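Local coordinates for protein monoacylglycerol lipase (Palaeococcus ferrophilus, PDB 6QE2) that probably hydrolyses monoacylglycerols to glycerol and free fatty acids, as a serine hydrolase of the alpha/beta-hydrolase fold, at residues Arg5-Thr10 with Gly42-Asp47; Thr61-Ala66 with Phe178-Arg183; Lys186-Ile191 with Phe215-Val220. All coordinates share one frame; numbering follows the deposited sequence. Where two conformers were deposited one is given.

Contact 1 (Arg5-Thr10 with Gly42-Asp47)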
loop_
_atom_site.group_PDB
_atom_site.type_symbol
_atom_site.label_atom_id
_atom_site.label_comp_id
_atom_site.label_asym_id
_atom_site.label_seq_id
_atom_site.Cartn_x
_atom_site.Cartn_y
_atom_site.Cartn_z
ATOM N N ARG A 5 -14.224 6.302 -6.628
ATOM C CA ARG A 5 -13.362 5.729 -7.645
ATOM C C ARG A 5 -13.092 6.788 -8.697
ATOM O O ARG A 5 -13.989 7.542 -9.062
ATOM C CB ARG A 5 -14.040 4.532 -8.310
ATOM C CG ARG A 5 -14.463 3.417 -7.369
ATOM C CD ARG A 5 -15.505 2.541 -8.044
ATOM N NE ARG A 5 -15.858 1.366 -7.256
ATOM C CZ ARG A 5 -15.394 0.145 -7.491
ATOM N NH1 ARG A 5 -14.551 -0.062 -8.492
ATOM N NH2 ARG A 5 -15.769 -0.868 -6.727
ATOM N N ALA A 6 -11.862 6.852 -9.186
ATOM C CA ALA A 6 -11.543 7.829 -10.201
ATOM C C ALA A 6 -10.513 7.315 -11.184
ATOM O O ALA A 6 -9.555 6.670 -10.797
ATOM C CB ALA A 6 -11.038 9.101 -9.555
ATOM N N LYS A 7 -10.736 7.590 -12.461
ATOM C CA LYS A 7 -9.770 7.201 -13.477
ATOM C C LYS A 7 -9.077 8.450 -13.998
ATOM O O LYS A 7 -9.731 9.451 -14.300
ATOM C CB LYS A 7 -10.439 6.451 -14.636
ATOM C CG LYS A 7 -11.116 5.145 -14.236
ATOM C CD LYS A 7 -11.462 4.324 -15.473
ATOM C CE LYS A 7 -12.730 4.802 -16.146
ATOM N NZ LYS A 7 -13.518 3.655 -16.677
ATOM N N PHE A 8 -7.751 8.375 -14.127
ATOM C CA PHE A 8 -6.938 9.499 -14.566
ATOM C C PHE A 8 -6.135 9.091 -15.792
ATOM O O PHE A 8 -5.575 7.993 -15.842
ATOM C CB PHE A 8 -5.974 9.978 -13.467
ATOM C CG PHE A 8 -6.655 10.435 -12.202
ATOM C CD1 PHE A 8 -6.790 9.574 -11.125
ATOM C CD2 PHE A 8 -7.145 11.723 -12.088
ATOM C CE1 PHE A 8 -7.411 9.992 -9.959
ATOM C CE2 PHE A 8 -7.767 12.146 -10.928
ATOM C CZ PHE A 8 -7.901 11.280 -9.862
ATOM N N GLY A 9 -6.076 9.982 -16.778
ATOM C CA GLY A 9 -5.213 9.771 -17.921
ATOM C C GLY A 9 -5.784 8.795 -18.936
ATOM O O GLY A 9 -6.933 8.353 -18.861
ATOM N N THR A 10 -4.947 8.481 -19.925
ATOM C CA THR A 10 -5.271 7.590 -21.028
ATOM C C THR A 10 -4.375 6.361 -20.961
ATOM O O THR A 10 -3.149 6.507 -20.853
ATOM C CB THR A 10 -5.082 8.303 -22.382
ATOM O OG1 THR A 10 -5.857 9.508 -22.396
ATOM C CG2 THR A 10 -5.528 7.408 -23.524
ATOM N N GLY A 42 -2.785 4.963 -17.734
ATOM C CA GLY A 42 -3.970 5.342 -17.008
ATOM C C GLY A 42 -3.792 4.900 -15.567
ATOM O O GLY A 42 -3.106 3.923 -15.295
ATOM N N VAL A 43 -4.374 5.656 -14.643
ATOM C CA VAL A 43 -4.328 5.318 -13.223
ATOM C C VAL A 43 -5.757 5.198 -12.727
ATOM O O VAL A 43 -6.575 6.097 -12.956
ATOM C CB VAL A 43 -3.550 6.358 -12.397
ATOM C CG1 VAL A 43 -3.577 5.979 -10.907
ATOM C CG2 VAL A 43 -2.111 6.473 -12.899
ATOM N N TYR A 44 -6.062 4.080 -12.073
ATOM C CA TYR A 44 -7.361 3.854 -11.453
ATOM C C TYR A 44 -7.158 4.010 -9.956
ATOM O O TYR A 44 -6.441 3.215 -9.337
ATOM C CB TYR A 44 -7.916 2.474 -11.806
ATOM C CG TYR A 44 -9.393 2.294 -11.510
ATOM C CD1 TYR A 44 -9.881 2.380 -10.212
ATOM C CD2 TYR A 44 -10.295 2.037 -12.529
ATOM C CE1 TYR A 44 -11.226 2.218 -9.939
ATOM C CE2 TYR A 44 -11.643 1.872 -12.265
ATOM C CZ TYR A 44 -12.099 1.960 -10.965
ATOM O OH TYR A 44 -13.435 1.793 -10.688
ATOM N N ALA A 45 -7.767 5.040 -9.383
ATOM C CA ALA A 45 -7.641 5.318 -7.963
ATOM C C ALA A 45 -8.961 5.040 -7.264
ATOM O O ALA A 45 -10.038 5.185 -7.848
ATOM C CB ALA A 45 -7.222 6.771 -7.721
ATOM N N PHE A 46 -8.871 4.641 -6.002
ATOM C CA PHE A 46 -10.063 4.504 -5.182
ATOM C C PHE A 46 -9.663 4.785 -3.745
ATOM O O PHE A 46 -8.495 4.674 -3.375
ATOM C CB PHE A 46 -10.700 3.107 -5.296
ATOM C CG PHE A 46 -9.871 2.001 -4.673
ATOM C CD1 PHE A 46 -8.859 1.378 -5.389
ATOM C CD2 PHE A 46 -10.096 1.604 -3.363
ATOM C CE1 PHE A 46 -8.095 0.371 -4.813
ATOM C CE2 PHE A 46 -9.329 0.602 -2.777
ATOM C CZ PHE A 46 -8.326 -0.013 -3.506
ATOM N N ASP A 47 -10.647 5.154 -2.935
ATOM C CA ASP A 47 -10.451 5.275 -1.500
ATOM C C ASP A 47 -11.073 4.061 -0.827
ATOM O O ASP A 47 -12.207 3.686 -1.137
ATOM C CB ASP A 47 -11.054 6.578 -0.968
ATOM C CG ASP A 47 -10.234 7.803 -1.360
ATOM O OD1 ASP A 47 -9.154 7.631 -1.962
ATOM O OD2 ASP A 47 -10.659 8.940 -1.062
#

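Contact 2 (Thr61-Ala66 with Phe178-Arg183)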
loop_
_atom_site.group_PDB
_atom_site.type_symbol
_atom_site.label_atom_id
_atom_site.label_comp_id
_atom_site.label_asym_id
_atom_site.label_seq_id
_atom_site.Cartn_x
_atom_site.Cartn_y
_atom_site.Cartn_z
ATOM N N THR A 61 -12.493 -1.671 7.793
ATOM C CA THR A 61 -12.404 -2.424 6.553
ATOM C C THR A 61 -11.434 -3.594 6.734
ATOM O O THR A 61 -11.117 -3.982 7.846
ATOM C CB THR A 61 -11.958 -1.525 5.378
ATOM O OG1 THR A 61 -11.934 -2.282 4.165
ATOM C CG2 THR A 61 -10.606 -0.929 5.647
ATOM N N SER A 62 -10.964 -4.165 5.638
ATOM C CA SER A 62 -10.035 -5.283 5.727
ATOM C C SER A 62 -9.222 -5.421 4.462
ATOM O O SER A 62 -9.578 -4.881 3.438
ATOM C CB SER A 62 -10.771 -6.591 6.002
ATOM O OG SER A 62 -11.546 -6.994 4.901
ATOM N N VAL A 63 -8.135 -6.174 4.539
ATOM C CA VAL A 63 -7.300 -6.406 3.376
ATOM C C VAL A 63 -8.081 -7.222 2.351
ATOM O O VAL A 63 -7.989 -6.991 1.165
ATOM C CB VAL A 63 -6.013 -7.154 3.740
ATOM C CG1 VAL A 63 -5.297 -7.593 2.481
ATOM C CG2 VAL A 63 -5.119 -6.281 4.602
ATOM N N GLU A 64 -8.847 -8.188 2.835
ATOM C CA GLU A 64 -9.693 -9.013 1.998
ATOM C C GLU A 64 -10.735 -8.163 1.263
ATOM O O GLU A 64 -11.027 -8.402 0.115
ATOM C CB GLU A 64 -10.360 -10.086 2.850
ATOM C CG GLU A 64 -9.384 -11.107 3.404
ATOM C CD GLU A 64 -8.696 -10.677 4.684
ATOM O OE1 GLU A 64 -8.977 -9.599 5.201
ATOM O OE2 GLU A 64 -7.863 -11.437 5.180
ATOM N N GLU A 65 -11.294 -7.166 1.935
ATOM C CA GLU A 65 -12.257 -6.293 1.295
ATOM C C GLU A 65 -11.584 -5.517 0.160
ATOM O O GLU A 65 -12.118 -5.422 -0.927
ATOM C CB GLU A 65 -12.881 -5.345 2.307
ATOM C CG GLU A 65 -13.937 -4.440 1.719
ATOM C CD GLU A 65 -14.822 -3.808 2.770
ATOM O OE1 GLU A 65 -14.341 -3.552 3.883
ATOM O OE2 GLU A 65 -16.004 -3.562 2.465
ATOM N N ALA A 66 -10.400 -4.979 0.423
ATOM C CA ALA A 66 -9.663 -4.244 -0.593
ATOM C C ALA A 66 -9.338 -5.117 -1.804
ATOM O O ALA A 66 -9.427 -4.665 -2.929
ATOM C CB ALA A 66 -8.397 -3.650 -0.017
ATOM N N PHE A 178 -2.460 -8.032 10.631
ATOM C CA PHE A 178 -1.418 -8.914 11.160
ATOM C C PHE A 178 -1.516 -10.302 10.557
ATOM O O PHE A 178 -0.494 -10.947 10.310
ATOM C CB PHE A 178 -1.509 -8.956 12.699
ATOM C CG PHE A 178 -1.167 -7.632 13.305
ATOM C CD1 PHE A 178 0.091 -7.062 13.067
ATOM C CD2 PHE A 178 -2.108 -6.950 14.056
ATOM C CE1 PHE A 178 0.421 -5.793 13.585
ATOM C CE2 PHE A 178 -1.805 -5.700 14.579
ATOM C CZ PHE A 178 -0.565 -5.105 14.333
ATOM N N ASP A 179 -2.744 -10.769 10.314
ATOM C CA ASP A 179 -2.914 -12.050 9.648
ATOM C C ASP A 179 -2.336 -12.009 8.240
ATOM O O ASP A 179 -1.662 -12.947 7.818
ATOM C CB ASP A 179 -4.388 -12.428 9.574
ATOM C CG ASP A 179 -4.613 -13.772 8.888
ATOM O OD1 ASP A 179 -4.027 -14.788 9.317
ATOM O OD2 ASP A 179 -5.407 -13.828 7.933
ATOM N N ASN A 180 -2.631 -10.948 7.491
ATOM C CA ASN A 180 -2.114 -10.921 6.126
ATOM C C ASN A 180 -0.600 -10.672 6.078
ATOM O O ASN A 180 0.051 -11.099 5.113
ATOM C CB ASN A 180 -2.891 -9.917 5.295
ATOM C CG ASN A 180 -4.163 -10.486 4.859
ATOM O OD1 ASN A 180 -4.206 -11.272 3.888
ATOM N ND2 ASN A 180 -5.243 -10.131 5.575
ATOM N N MET A 181 -0.018 -10.003 7.077
ATOM C CA MET A 181 1.441 -9.885 7.122
ATOM C C MET A 181 2.092 -11.262 7.146
ATOM O O MET A 181 3.052 -11.530 6.412
ATOM C CB MET A 181 1.842 -9.067 8.345
ATOM C CG MET A 181 3.307 -8.971 8.541
ATOM S SD MET A 181 3.683 -8.008 10.027
ATOM C CE MET A 181 3.008 -6.424 9.481
ATOM N N GLU A 182 1.580 -12.160 8.000
ATOM C CA GLU A 182 2.087 -13.525 8.046
ATOM C C GLU A 182 1.887 -14.245 6.718
ATOM O O GLU A 182 2.809 -14.899 6.209
ATOM C CB GLU A 182 1.377 -14.287 9.160
ATOM C CG GLU A 182 1.806 -13.851 10.545
ATOM C CD GLU A 182 1.272 -14.790 11.614
ATOM O OE1 GLU A 182 2.017 -15.091 12.576
ATOM O OE2 GLU A 182 0.108 -15.232 11.484
ATOM N N ARG A 183 0.675 -14.151 6.154
ATOM C CA ARG A 183 0.385 -14.898 4.940
ATOM C C ARG A 183 1.215 -14.379 3.774
ATOM O O ARG A 183 1.531 -15.149 2.859
ATOM C CB ARG A 183 -1.094 -14.823 4.608
ATOM C CG ARG A 183 -1.927 -15.527 5.658
ATOM C CD ARG A 183 -3.368 -15.414 5.197
ATOM N NE ARG A 183 -4.274 -16.047 6.141
ATOM C CZ ARG A 183 -5.594 -15.879 6.130
ATOM N NH1 ARG A 183 -6.169 -15.062 5.243
ATOM N NH2 ARG A 183 -6.340 -16.501 7.037
HETATM O O HOH W 1 -6.003 -13.125 2.939
HETATM O O HOH W 2 -7.518 -11.843 7.965
#

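Contact 3 (Lys186-Ile191 with Phe215-Val220)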
loop_
_atom_site.group_PDB
_atom_site.type_symbol
_atom_site.label_atom_id
_atom_site.label_comp_id
_atom_site.label_asym_id
_atom_site.label_seq_id
_atom_site.Cartn_x
_atom_site.Cartn_y
_atom_site.Cartn_z
ATOM N N LYS A 186 4.292 -16.414 3.905
ATOM C CA LYS A 186 4.073 -17.845 3.705
ATOM C C LYS A 186 3.774 -18.172 2.247
ATOM O O LYS A 186 4.189 -19.224 1.745
ATOM C CB LYS A 186 2.937 -18.337 4.601
ATOM C CG LYS A 186 3.313 -18.421 6.066
ATOM C CD LYS A 186 2.150 -18.917 6.907
ATOM C CE LYS A 186 2.544 -19.020 8.369
ATOM N NZ LYS A 186 1.396 -19.429 9.228
ATOM N N GLU A 187 3.059 -17.286 1.549
ATOM C CA GLU A 187 2.618 -17.532 0.183
ATOM C C GLU A 187 3.466 -16.804 -0.857
ATOM O O GLU A 187 3.020 -16.639 -1.999
ATOM C CB GLU A 187 1.145 -17.147 0.037
ATOM C CG GLU A 187 0.239 -17.861 1.026
ATOM C CD GLU A 187 -1.237 -17.617 0.773
ATOM O OE1 GLU A 187 -1.584 -16.970 -0.239
ATOM O OE2 GLU A 187 -2.058 -18.076 1.596
ATOM N N ALA A 188 4.685 -16.393 -0.491
ATOM C CA ALA A 188 5.521 -15.597 -1.388
ATOM C C ALA A 188 5.760 -16.304 -2.719
ATOM O O ALA A 188 5.824 -15.655 -3.772
ATOM C CB ALA A 188 6.852 -15.279 -0.708
ATOM N N GLU A 189 5.881 -17.633 -2.696
ATOM C CA GLU A 189 6.148 -18.392 -3.913
ATOM C C GLU A 189 4.975 -18.405 -4.888
ATOM O O GLU A 189 5.153 -18.837 -6.032
ATOM C CB GLU A 189 6.550 -19.825 -3.561
ATOM C CG GLU A 189 7.809 -19.900 -2.719
ATOM C CD GLU A 189 8.477 -21.262 -2.763
ATOM O OE1 GLU A 189 7.861 -22.218 -3.276
ATOM O OE2 GLU A 189 9.627 -21.371 -2.286
ATOM N N ARG A 190 3.789 -17.960 -4.473
ATOM C CA ARG A 190 2.642 -17.932 -5.373
ATOM C C ARG A 190 2.714 -16.794 -6.384
ATOM O O ARG A 190 2.012 -16.843 -7.400
ATOM C CB ARG A 190 1.341 -17.814 -4.574
ATOM C CG ARG A 190 1.102 -18.963 -3.618
ATOM C CD ARG A 190 -0.271 -18.876 -2.957
ATOM N NE ARG A 190 -1.369 -19.048 -3.901
ATOM C CZ ARG A 190 -2.636 -18.745 -3.632
ATOM N NH1 ARG A 190 -2.962 -18.250 -2.446
ATOM N NH2 ARG A 190 -3.579 -18.936 -4.547
ATOM N N ILE A 191 3.542 -15.781 -6.127
ATOM C CA ILE A 191 3.624 -14.653 -7.038
ATOM C C ILE A 191 4.304 -15.096 -8.329
ATOM O O ILE A 191 5.388 -15.698 -8.302
ATOM C CB ILE A 191 4.376 -13.480 -6.404
ATOM C CG1 ILE A 191 3.554 -12.937 -5.209
ATOM C CG2 ILE A 191 4.596 -12.387 -7.495
ATOM C CD1 ILE A 191 4.062 -11.678 -4.613
ATOM N N PHE A 215 11.780 -10.504 -0.415
ATOM C CA PHE A 215 12.529 -10.561 -1.648
ATOM C C PHE A 215 13.202 -11.923 -1.786
ATOM O O PHE A 215 13.151 -12.538 -2.830
ATOM C CB PHE A 215 13.573 -9.456 -1.635
ATOM C CG PHE A 215 14.420 -9.407 -2.863
ATOM C CD1 PHE A 215 13.979 -8.757 -3.988
ATOM C CD2 PHE A 215 15.660 -10.002 -2.886
ATOM C CE1 PHE A 215 14.755 -8.701 -5.114
ATOM C CE2 PHE A 215 16.445 -9.949 -4.013
ATOM C CZ PHE A 215 15.988 -9.298 -5.129
ATOM N N GLU A 216 13.814 -12.395 -0.714
ATOM C CA GLU A 216 14.455 -13.701 -0.697
ATOM C C GLU A 216 13.450 -14.852 -0.772
ATOM O O GLU A 216 13.757 -15.917 -1.260
ATOM C CB GLU A 216 15.422 -13.800 0.481
ATOM C CG GLU A 216 16.238 -12.529 0.578
ATOM C CD GLU A 216 17.522 -12.649 1.358
ATOM O OE1 GLU A 216 17.553 -13.370 2.364
ATOM O OE2 GLU A 216 18.495 -11.991 0.963
ATOM N N GLU A 217 12.244 -14.618 -0.275
ATOM C CA GLU A 217 11.205 -15.636 -0.263
ATOM C C GLU A 217 10.538 -15.787 -1.621
ATOM O O GLU A 217 10.017 -16.833 -1.943
ATOM C CB GLU A 217 10.154 -15.311 0.795
ATOM C CG GLU A 217 10.594 -15.635 2.206
ATOM C CD GLU A 217 9.856 -14.833 3.254
ATOM O OE1 GLU A 217 10.020 -15.116 4.446
ATOM O OE2 GLU A 217 9.118 -13.918 2.882
ATOM N N LEU A 218 10.551 -14.731 -2.417
ATOM C CA LEU A 218 9.936 -14.788 -3.725
ATOM C C LEU A 218 10.670 -15.756 -4.636
ATOM O O LEU A 218 11.877 -15.895 -4.546
ATOM C CB LEU A 218 9.942 -13.416 -4.375
ATOM C CG LEU A 218 9.094 -12.304 -3.778
ATOM C CD1 LEU A 218 9.529 -10.987 -4.381
ATOM C CD2 LEU A 218 7.619 -12.548 -4.029
ATOM N N LYS A 219 9.925 -16.411 -5.518
ATOM C CA LYS A 219 10.503 -17.344 -6.471
ATOM C C LYS A 219 10.495 -16.775 -7.879
ATOM O O LYS A 219 11.199 -17.264 -8.745
ATOM C CB LYS A 219 9.785 -18.683 -6.437
ATOM C CG LYS A 219 10.166 -19.533 -5.242
ATOM C CD LYS A 219 11.669 -19.727 -5.145
ATOM C CE LYS A 219 12.125 -19.825 -3.700
ATOM N NZ LYS A 219 12.726 -18.543 -3.240
ATOM N N VAL A 220 9.679 -15.754 -8.108
ATOM C CA VAL A 220 9.645 -15.103 -9.408
ATOM C C VAL A 220 11.019 -14.511 -9.691
ATOM O O VAL A 220 11.683 -13.968 -8.797
ATOM C CB VAL A 220 8.536 -14.034 -9.443
ATOM C CG1 VAL A 220 8.805 -12.928 -8.423
ATOM C CG2 VAL A 220 8.379 -13.455 -10.842
HETATM O O HOH W 3 7.170 -15.713 -6.174
HETATM O O HOH W 4 9.828 -19.205 -0.151
#

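Contact 1 (Arg5-Thr10 with Gly42-Asp47)
Backbone bonding between Ala6 and Ala45, and between Phe8 and Val43, zips strand 5-8 to strand 42-46 in antiparallel order, the two axes 4.7 Å apart. Each of these hydrogen-bonded pairs carries two N-H...O bonds: Ala6 N reaches Ala45 O at 2.8 Å and Ala45 N returns to Ala6 O, while Phe8 N gives to Val43 O and Val43 N to Phe8 O at 2.9 Å. Arg5 opposite Phe46 and Lys7 opposite Tyr44 form the non-hydrogen-bonded pairs, where Arg5 CA and Lys7 CA make CA-H...O contacts to Ala45 O and Val43 O.

Polar side-chain contact centres on Tyr44. With CG anti to the backbone N (chi1 -165°), its ring is swung across toward strand 5-8, and Arg5 NH1 donates to Tyr44 OH at 3.1 Å, the hydroxyl lying in the guanidinium plane. Ring and guanidinium stand nearly perpendicular, at 89°. The hydroxyl also bonds Glu76 and Arg5 NH2 bonds Ser72, both on helix 63-77, so the pair is tied to the helix on that face.

Apolar contacts occupy both faces. Beside Arg5, the aliphatic part of Lys7 meets the tyrosine ring obliquely, Lys7 CG 3.6 Å from Tyr44 CD2. On the other face Phe8 presents its ring edge to Ala45, CE1 3.9 Å from Ala45 CB, and helix 30-38 packs there through Ile33. One antiparallel strand (5-8, here outermost) beside an otherwise parallel sheet, flanked by helices on both faces, fits the alpha/beta-hydrolase fold.

Contact 2 (Thr61-Ala66 with Phe178-Arg183)
Val63 and Glu64 meet Asn180 in a small, largely polar contact between the N-terminal turn of helix 63-77 and the middle of helix 171-186, within an alpha/beta-hydrolase fold. Helix 63-77 starts with Ser62 as N-cap, its OG accepting from Glu65 N at 3.0 Å. Val63 points at the second helix, whereas Glu64 reaches it through the end of its chain.

A single direct hydrogen bond spans the two segments. Asn180 ND2 donates to Glu64 OE2 at 3.0 Å, almost straight at 169°; the oxygen lies near the amide plane, yet the donor stands above the carboxylate plane. A bend at chi2 (84°) folds the glutamate back toward Asn180. Val63 and Asn180 approach each other from opposite directions, Val63 CB 3.6 Å from Asn180 ND2.

Further bonds hold both groups. Ser176 OG binds Glu64 OE1 and Val63 N, and Ser176 O takes a second bond from Asn180 ND2; Arg95 of helix 88-99 reaches Asn180 OD1. The amide is thus gripped at both its oxygen and its nitrogen, which should fix its rotation.

In one of two Asp179 conformers, Asp179 OD2 lies 4.4 Å from Glu64 OE2, a water donating to both. Arg183 NH1, 4.0 Å from Glu64 OE2 and beyond a salt bridge, probably offsets the repulsion. That Asp179 carboxylate lies over one guanidinium face toward its rim, a charge-only salt bridge with no N-H aimed at the oxygen. A second water, accepting from Arg183 NH1 at 3.0 Å in the guanidinium plane, donates to Asn180 OD1 at 2.8 Å.

Contact 3 (Lys186-Ile191 with Phe215-Val220)
Ala188 sets its CB against Glu217, 3.6 Å from Glu217 CB, in the turn that follows helix 171-186, where the preceding Glu187 takes a hydrogen bond from Arg190 NH1 as part of a salt bridge and also pairs with Arg95, tying this turn to helix 88-99. The carbonyl of Ala188 faces Leu218, whose CD2 comes to 3.6 Å from Ala188 O.

Glu189 and Lys219 lie side by side and point the same way, hydrocarbon along hydrocarbon, with Glu189 CG 3.5 Å from Lys219 CG. Their charged ends do not close into a salt bridge: Glu189 OE2 is 4.3 Å from Lys219 NZ. Bends at chi2, chi3 and chi4 instead curl the lysine back so that NZ donates to Leu218 O. A water bridges Glu189 OE2 and Glu217 O, donating to both.

The contact thus joins two stretches that in this alpha/beta-hydrolase fold lead into neighbouring parallel strands of the central sheet. Segment 186-191 runs on to strand 195-200; segment 215-220, the last turn of helix 209-217 and the loop beyond it, runs on to strand 223-228.

Ile191 is buried and works with both its branches. CG1, anti to the carbonyl carbon (chi1 -66°), carries CD1 to 3.7 Å from Leu218 CD2, the two side chains crossing at a slant, while CG2 approaches Val220 CG1 at 4.3 Å. Ala97 and Glu98 of helix 88-99 also touch this isoleucine. A water donates to Ala188 O and Ile191 O and accepts from Lys219 N at 2.9 Å.

How the contacts relate
Along the chain the three contacts follow in series, each closing before the next opens. Contact 1 lies at one end of the central sheet, on its outermost strand 5-8, whereas contact 3 is formed by the segments that lead into strands 195-200 and 223-228 toward the other end; their centres are 29 Å apart. Contact 2 lies off to the side of the line joining them, its centre 23 Å from that of contact 1 and 17 Å from that of contact 3. Helix 63-77 serves contacts 1 and 2, covering one face of the first and supplying a segment of the second. Contacts 2 and 3 adjoin in sequence through helix 171-186, all within one alpha/beta-hydrolase domain.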